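PDB 3DSB: putative acetyltransferase from Clostridium difficile, which probably transfers acyl groups, as a member of the GNAT acetyltransferase family, though its substrate is not established. Local coordinates for residues H58-Y72 with I101-C113. Numbering follows the deposited sequence.
With SO4 (sulfate ion), chain C.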
loop_
_atom_site.group_PDB
_atom_site.type_symbol
_atom_site.label_atom_id
_atom_site.label_comp_id
_atom_site.label_asym_id
_atom_site.label_seq_id
_atom_site.Cartn_x
_atom_site.Cartn_y
_atom_site.Cartn_z
ATOM N N HIS A 58 -12.064 -6.496 9.962
ATOM C CA HIS A 58 -12.633 -7.624 10.696
ATOM C C HIS A 58 -12.819 -7.153 12.129
ATOM O O HIS A 58 -11.994 -6.382 12.664
ATOM C CB HIS A 58 -11.722 -8.861 10.670
ATOM C CG HIS A 58 -11.632 -9.512 9.328
ATOM N ND1 HIS A 58 -10.837 -9.011 8.316
ATOM C CD2 HIS A 58 -12.277 -10.586 8.803
ATOM C CE1 HIS A 58 -10.973 -9.767 7.237
ATOM N NE2 HIS A 58 -11.844 -10.724 7.501
ATOM N N VAL A 59 -13.874 -7.650 12.766
ATOM C CA VAL A 59 -14.158 -7.301 14.140
ATOM C C VAL A 59 -14.270 -8.582 14.968
ATOM O O VAL A 59 -14.674 -9.657 14.470
ATOM C CB VAL A 59 -15.485 -6.494 14.249
ATOM C CG1 VAL A 59 -15.293 -5.100 13.671
ATOM C CG2 VAL A 59 -16.682 -7.217 13.542
ATOM N N TYR A 60 -13.852 -8.420 16.222
ATOM C CA TYR A 60 -13.970 -9.473 17.246
ATOM C C TYR A 60 -15.229 -9.174 18.057
ATOM O O TYR A 60 -15.402 -8.069 18.538
ATOM C CB TYR A 60 -12.724 -9.441 18.113
ATOM C CG TYR A 60 -12.547 -10.592 19.076
ATOM C CD1 TYR A 60 -11.630 -11.610 18.805
ATOM C CD2 TYR A 60 -13.245 -10.621 20.281
ATOM C CE1 TYR A 60 -11.441 -12.676 19.706
ATOM C CE2 TYR A 60 -13.049 -11.638 21.177
ATOM C CZ TYR A 60 -12.145 -12.647 20.897
ATOM O OH TYR A 60 -11.975 -13.653 21.817
ATOM N N THR A 61 -16.151 -10.145 18.115
ATOM C CA THR A 61 -17.422 -9.902 18.813
ATOM C C THR A 61 -17.642 -10.906 19.929
ATOM O O THR A 61 -17.216 -12.073 19.843
ATOM C CB THR A 61 -18.647 -9.939 17.834
ATOM O OG1 THR A 61 -18.843 -11.268 17.341
ATOM C CG2 THR A 61 -18.416 -8.987 16.643
ATOM N N VAL A 62 -18.316 -10.427 20.967
ATOM C CA VAL A 62 -18.608 -11.244 22.145
ATOM C C VAL A 62 -20.089 -11.078 22.422
ATOM O O VAL A 62 -20.524 -9.993 22.774
ATOM C CB VAL A 62 -17.777 -10.778 23.357
ATOM C CG1 VAL A 62 -18.165 -11.591 24.617
ATOM C CG2 VAL A 62 -16.241 -10.879 23.073
ATOM N N PHE A 63 -20.861 -12.161 22.237
ATOM C CA PHE A 63 -22.336 -12.070 22.326
ATOM C C PHE A 63 -22.846 -10.896 21.517
ATOM O O PHE A 63 -23.657 -10.084 21.997
ATOM C CB PHE A 63 -22.817 -12.002 23.787
ATOM C CG PHE A 63 -22.821 -13.344 24.476
ATOM C CD1 PHE A 63 -21.620 -13.947 24.878
ATOM C CD2 PHE A 63 -24.033 -14.025 24.706
ATOM C CE1 PHE A 63 -21.599 -15.173 25.489
ATOM C CE2 PHE A 63 -24.011 -15.267 25.380
ATOM C CZ PHE A 63 -22.783 -15.830 25.752
ATOM N N ASP A 64 -22.294 -10.800 20.297
ATOM C CA ASP A 64 -22.662 -9.789 19.293
ATOM C C ASP A 64 -22.092 -8.401 19.487
ATOM O O ASP A 64 -22.234 -7.564 18.594
ATOM C CB ASP A 64 -24.180 -9.694 19.097
ATOM C CG ASP A 64 -24.804 -11.030 18.726
ATOM O OD1 ASP A 64 -24.192 -11.804 17.944
ATOM O OD2 ASP A 64 -25.923 -11.298 19.253
ATOM N N LYS A 65 -21.463 -8.147 20.636
ATOM C CA LYS A 65 -20.852 -6.842 20.893
ATOM C C LYS A 65 -19.483 -6.771 20.237
ATOM O O LYS A 65 -18.639 -7.630 20.498
ATOM C CB LYS A 65 -20.694 -6.638 22.398
ATOM C CG LYS A 65 -20.105 -5.302 22.785
ATOM C CD LYS A 65 -19.984 -5.200 24.309
ATOM C CE LYS A 65 -19.218 -3.940 24.725
ATOM N NZ LYS A 65 -19.744 -2.696 24.087
ATOM N N VAL A 66 -19.282 -5.764 19.388
ATOM C CA VAL A 66 -17.988 -5.556 18.764
ATOM C C VAL A 66 -17.037 -4.959 19.818
ATOM O O VAL A 66 -17.316 -3.883 20.352
ATOM C CB VAL A 66 -18.110 -4.600 17.582
ATOM C CG1 VAL A 66 -16.707 -4.133 17.147
ATOM C CG2 VAL A 66 -18.870 -5.263 16.433
ATOM N N VAL A 67 -15.914 -5.637 20.095
ATOM C CA VAL A 67 -14.977 -5.193 21.116
ATOM C C VAL A 67 -13.541 -4.970 20.577
ATOM O O VAL A 67 -12.659 -4.545 21.323
ATOM C CB VAL A 67 -14.915 -6.168 22.316
ATOM C CG1 VAL A 67 -16.309 -6.361 22.923
ATOM C CG2 VAL A 67 -14.377 -7.520 21.891
ATOM N N ALA A 68 -13.301 -5.292 19.297
ATOM C CA ALA A 68 -11.984 -5.023 18.687
ATOM C C ALA A 68 -12.084 -5.049 17.201
ATOM O O ALA A 68 -13.044 -5.579 16.642
ATOM C CB ALA A 68 -10.955 -6.038 19.151
ATOM N N GLN A 69 -11.091 -4.433 16.553
ATOM C CA GLN A 69 -11.059 -4.408 15.065
ATOM C C GLN A 69 -9.651 -4.509 14.557
ATOM O O GLN A 69 -8.698 -4.095 15.238
ATOM C CB GLN A 69 -11.684 -3.130 14.512
ATOM C CG GLN A 69 -10.931 -1.846 14.872
ATOM C CD GLN A 69 -10.090 -1.312 13.679
ATOM O OE1 GLN A 69 -10.631 -0.723 12.731
ATOM N NE2 GLN A 69 -8.775 -1.480 13.755
ATOM N N ILE A 70 -9.548 -5.024 13.334
ATOM C CA ILE A 70 -8.255 -4.986 12.615
ATOM C C ILE A 70 -8.574 -4.651 11.160
ATOM O O ILE A 70 -9.599 -5.113 10.619
ATOM C CB ILE A 70 -7.501 -6.358 12.735
ATOM C CG1 ILE A 70 -6.095 -6.275 12.153
ATOM C CG2 ILE A 70 -8.315 -7.523 12.199
ATOM C CD1 ILE A 70 -5.125 -7.408 12.647
HETATM N N MSE A 71 -7.732 -3.825 10.534
HETATM C CA MSE A 71 -7.962 -3.350 9.168
HETATM C C MSE A 71 -6.744 -3.593 8.312
HETATM O O MSE A 71 -5.614 -3.412 8.793
HETATM C CB MSE A 71 -8.283 -1.854 9.133
HETATM C CG MSE A 71 -8.844 -1.406 7.806
HETATM SE SE MSE A 71 -7.488 -0.842 6.494
HETATM C CE MSE A 71 -7.469 1.066 6.905
ATOM N N TYR A 72 -6.955 -4.068 7.091
ATOM C CA TYR A 72 -5.851 -4.163 6.119
ATOM C C TYR A 72 -6.253 -3.658 4.761
ATOM O O TYR A 72 -7.440 -3.681 4.394
ATOM C CB TYR A 72 -5.296 -5.580 5.985
ATOM C CG TYR A 72 -6.284 -6.630 5.569
ATOM C CD1 TYR A 72 -6.641 -6.812 4.229
ATOM C CD2 TYR A 72 -6.877 -7.470 6.516
ATOM C CE1 TYR A 72 -7.561 -7.804 3.839
ATOM C CE2 TYR A 72 -7.750 -8.460 6.151
ATOM C CZ TYR A 72 -8.108 -8.631 4.824
ATOM O OH TYR A 72 -8.971 -9.637 4.474
ATOM N N ILE A 101 -6.828 -10.789 22.763
ATOM C CA ILE A 101 -7.570 -10.397 21.553
ATOM C C ILE A 101 -6.664 -9.815 20.472
ATOM O O ILE A 101 -6.872 -10.135 19.298
ATOM C CB ILE A 101 -8.753 -9.479 21.868
ATOM C CG1 ILE A 101 -9.778 -10.248 22.759
ATOM C CG2 ILE A 101 -9.406 -8.963 20.568
ATOM C CD1 ILE A 101 -10.917 -9.355 23.216
ATOM N N PHE A 102 -5.684 -8.986 20.852
ATOM C CA PHE A 102 -4.794 -8.409 19.843
ATOM C C PHE A 102 -4.165 -9.567 19.033
ATOM O O PHE A 102 -4.208 -9.566 17.783
ATOM C CB PHE A 102 -3.728 -7.539 20.522
ATOM C CG PHE A 102 -2.787 -6.870 19.566
ATOM C CD1 PHE A 102 -2.911 -5.530 19.293
ATOM C CD2 PHE A 102 -1.781 -7.594 18.960
ATOM C CE1 PHE A 102 -2.014 -4.904 18.388
ATOM C CE2 PHE A 102 -0.909 -6.983 18.049
ATOM C CZ PHE A 102 -1.012 -5.648 17.783
ATOM N N ASN A 103 -3.630 -10.564 19.736
ATOM C CA ASN A 103 -3.015 -11.673 19.034
ATOM C C ASN A 103 -4.018 -12.571 18.289
ATOM O O ASN A 103 -3.658 -13.101 17.221
ATOM C CB ASN A 103 -2.143 -12.525 19.964
ATOM C CG ASN A 103 -0.901 -11.833 20.388
ATOM O OD1 ASN A 103 -0.533 -10.787 19.846
ATOM N ND2 ASN A 103 -0.191 -12.437 21.331
ATOM N N TYR A 104 -5.242 -12.772 18.815
ATOM C CA TYR A 104 -6.253 -13.525 18.058
ATOM C C TYR A 104 -6.485 -12.854 16.699
ATOM O O TYR A 104 -6.598 -13.537 15.654
ATOM C CB TYR A 104 -7.597 -13.616 18.794
ATOM C CG TYR A 104 -7.672 -14.590 19.939
ATOM C CD1 TYR A 104 -7.299 -15.915 19.774
ATOM C CD2 TYR A 104 -8.122 -14.160 21.183
ATOM C CE1 TYR A 104 -7.371 -16.811 20.861
ATOM C CE2 TYR A 104 -8.207 -15.035 22.271
ATOM C CZ TYR A 104 -7.817 -16.347 22.098
ATOM O OH TYR A 104 -7.891 -17.207 23.194
ATOM N N LEU A 105 -6.600 -11.527 16.708
ATOM C CA LEU A 105 -6.839 -10.803 15.442
ATOM C C LEU A 105 -5.640 -10.901 14.529
ATOM O O LEU A 105 -5.768 -11.179 13.345
ATOM C CB LEU A 105 -7.172 -9.331 15.725
ATOM C CG LEU A 105 -8.553 -9.105 16.344
ATOM C CD1 LEU A 105 -8.674 -7.659 16.725
ATOM C CD2 LEU A 105 -9.639 -9.529 15.361
ATOM N N PHE A 106 -4.455 -10.665 15.080
ATOM C CA PHE A 106 -3.257 -10.671 14.243
ATOM C C PHE A 106 -3.032 -12.057 13.628
ATOM O O PHE A 106 -2.689 -12.197 12.442
ATOM C CB PHE A 106 -2.081 -10.249 15.114
ATOM C CG PHE A 106 -1.198 -9.278 14.460
ATOM C CD1 PHE A 106 -1.385 -7.903 14.622
ATOM C CD2 PHE A 106 -0.162 -9.735 13.672
ATOM C CE1 PHE A 106 -0.537 -6.964 13.949
ATOM C CE2 PHE A 106 0.681 -8.846 13.027
ATOM C CZ PHE A 106 0.491 -7.458 13.164
ATOM N N ASN A 107 -3.221 -13.094 14.443
ATOM C CA ASN A 107 -3.043 -14.458 13.952
ATOM C C ASN A 107 -4.128 -14.865 12.967
ATOM O O ASN A 107 -3.886 -15.669 12.050
ATOM C CB ASN A 107 -2.890 -15.425 15.129
ATOM C CG ASN A 107 -1.509 -15.341 15.752
ATOM O OD1 ASN A 107 -0.528 -15.162 15.041
ATOM N ND2 ASN A 107 -1.433 -15.425 17.080
ATOM N N TYR A 108 -5.328 -14.307 13.127
ATOM C CA TYR A 108 -6.387 -14.523 12.148
ATOM C C TYR A 108 -5.968 -14.006 10.767
ATOM O O TYR A 108 -6.164 -14.682 9.764
ATOM C CB TYR A 108 -7.665 -13.799 12.611
ATOM C CG TYR A 108 -8.929 -14.158 11.840
ATOM C CD1 TYR A 108 -9.700 -15.242 12.256
ATOM C CD2 TYR A 108 -9.365 -13.410 10.738
ATOM C CE1 TYR A 108 -10.845 -15.610 11.612
ATOM C CE2 TYR A 108 -10.558 -13.803 10.053
ATOM C CZ TYR A 108 -11.277 -14.897 10.519
ATOM O OH TYR A 108 -12.466 -15.328 9.894
ATOM N N ILE A 109 -5.378 -12.829 10.714
ATOM C CA ILE A 109 -4.930 -12.275 9.436
ATOM C C ILE A 109 -3.731 -13.087 8.914
ATOM O O ILE A 109 -3.648 -13.361 7.712
ATOM C CB ILE A 109 -4.622 -10.768 9.565
ATOM C CG1 ILE A 109 -5.854 -10.008 10.100
ATOM C CG2 ILE A 109 -4.087 -10.223 8.239
ATOM C CD1 ILE A 109 -7.129 -10.200 9.336
ATOM N N LYS A 110 -2.817 -13.481 9.799
ATOM C CA LYS A 110 -1.684 -14.341 9.345
ATOM C C LYS A 110 -2.224 -15.598 8.697
ATOM O O LYS A 110 -1.680 -16.035 7.668
ATOM C CB LYS A 110 -0.742 -14.711 10.498
ATOM C CG LYS A 110 0.172 -13.572 10.933
ATOM C CD LYS A 110 0.840 -13.783 12.282
ATOM C CE LYS A 110 1.715 -14.963 12.274
ATOM N NZ LYS A 110 2.368 -15.127 13.608
ATOM N N ASN A 111 -3.276 -16.197 9.289
ATOM C CA ASN A 111 -3.870 -17.404 8.702
ATOM C C ASN A 111 -4.480 -17.144 7.331
ATOM O O ASN A 111 -4.323 -17.951 6.403
ATOM C CB ASN A 111 -4.922 -18.012 9.657
ATOM C CG ASN A 111 -5.625 -19.221 9.041
ATOM O OD1 ASN A 111 -6.805 -19.155 8.677
ATOM N ND2 ASN A 111 -4.888 -20.302 8.873
ATOM N N ILE A 112 -5.169 -16.023 7.185
ATOM C CA ILE A 112 -5.683 -15.635 5.860
ATOM C C ILE A 112 -4.526 -15.596 4.850
ATOM O O ILE A 112 -4.638 -16.119 3.730
ATOM C CB ILE A 112 -6.408 -14.249 5.875
ATOM C CG1 ILE A 112 -7.792 -14.384 6.548
ATOM C CG2 ILE A 112 -6.497 -13.614 4.480
ATOM C CD1 ILE A 112 -8.453 -13.039 6.815
ATOM N N CYS A 113 -3.392 -15.014 5.264
ATOM C CA CYS A 113 -2.248 -14.885 4.329
ATOM C C CYS A 113 -1.652 -16.261 3.990
ATOM O O CYS A 113 -1.336 -16.547 2.822
ATOM C CB CYS A 113 -1.167 -13.987 4.943
ATOM S SG CYS A 113 -1.730 -12.270 5.071
HETATM S S SO4 C . -4.431 -7.031 24.132
HETATM O O1 SO4 C . -5.549 -7.684 23.468
HETATM O O2 SO4 C . -4.045 -5.873 23.275
HETATM O O3 SO4 C . -4.738 -6.509 25.455
HETATM O O4 SO4 C . -3.275 -7.922 24.115
#
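Leu105 and Ile70 meet at the tight centre of this contact, the two side chains alongside each other and running in opposite senses. Leu105 splits its two methyls: CD1 sits 3.7 Å from Ala68 CB, while CD2 reaches Ile70 CG2 and the CB of Tyr60. With Ile70 CG1 anti to the backbone N (chi1 -173°) and the chain extended beyond it, CD1 reaches 3.7 Å from Ile109 CG1. Ile109, one turn after Leu105, sets CD1 at the edge of the Tyr72 ring. At the helix start, Ile101 CG2 rests over one face of the Tyr60 ring, 4.0 Å from its centroid, in a CH-pi contact, and also touches Ala68 CB at 3.6 Å. Val67 and Ala68 both lie opposite Tyr60, a classic beta bulge in the hairpin. The looser flank is aromatic. Exposed Tyr104 approaches Tyr60 obliquely, and partly exposed Tyr108 meets the His58 ring, the two planes tilted at 56°. A sulfate accepts hydrogen bonds from the backbone N of Phe102 (to O1, 2.9 Å) and of Arg98, consistent with the acyl-CoA pyrophosphate site of GNAT enzymes. This is GNAT-fold packing: the helix linking strand 82-92 to parallel strand 119-127 lies across the sheet.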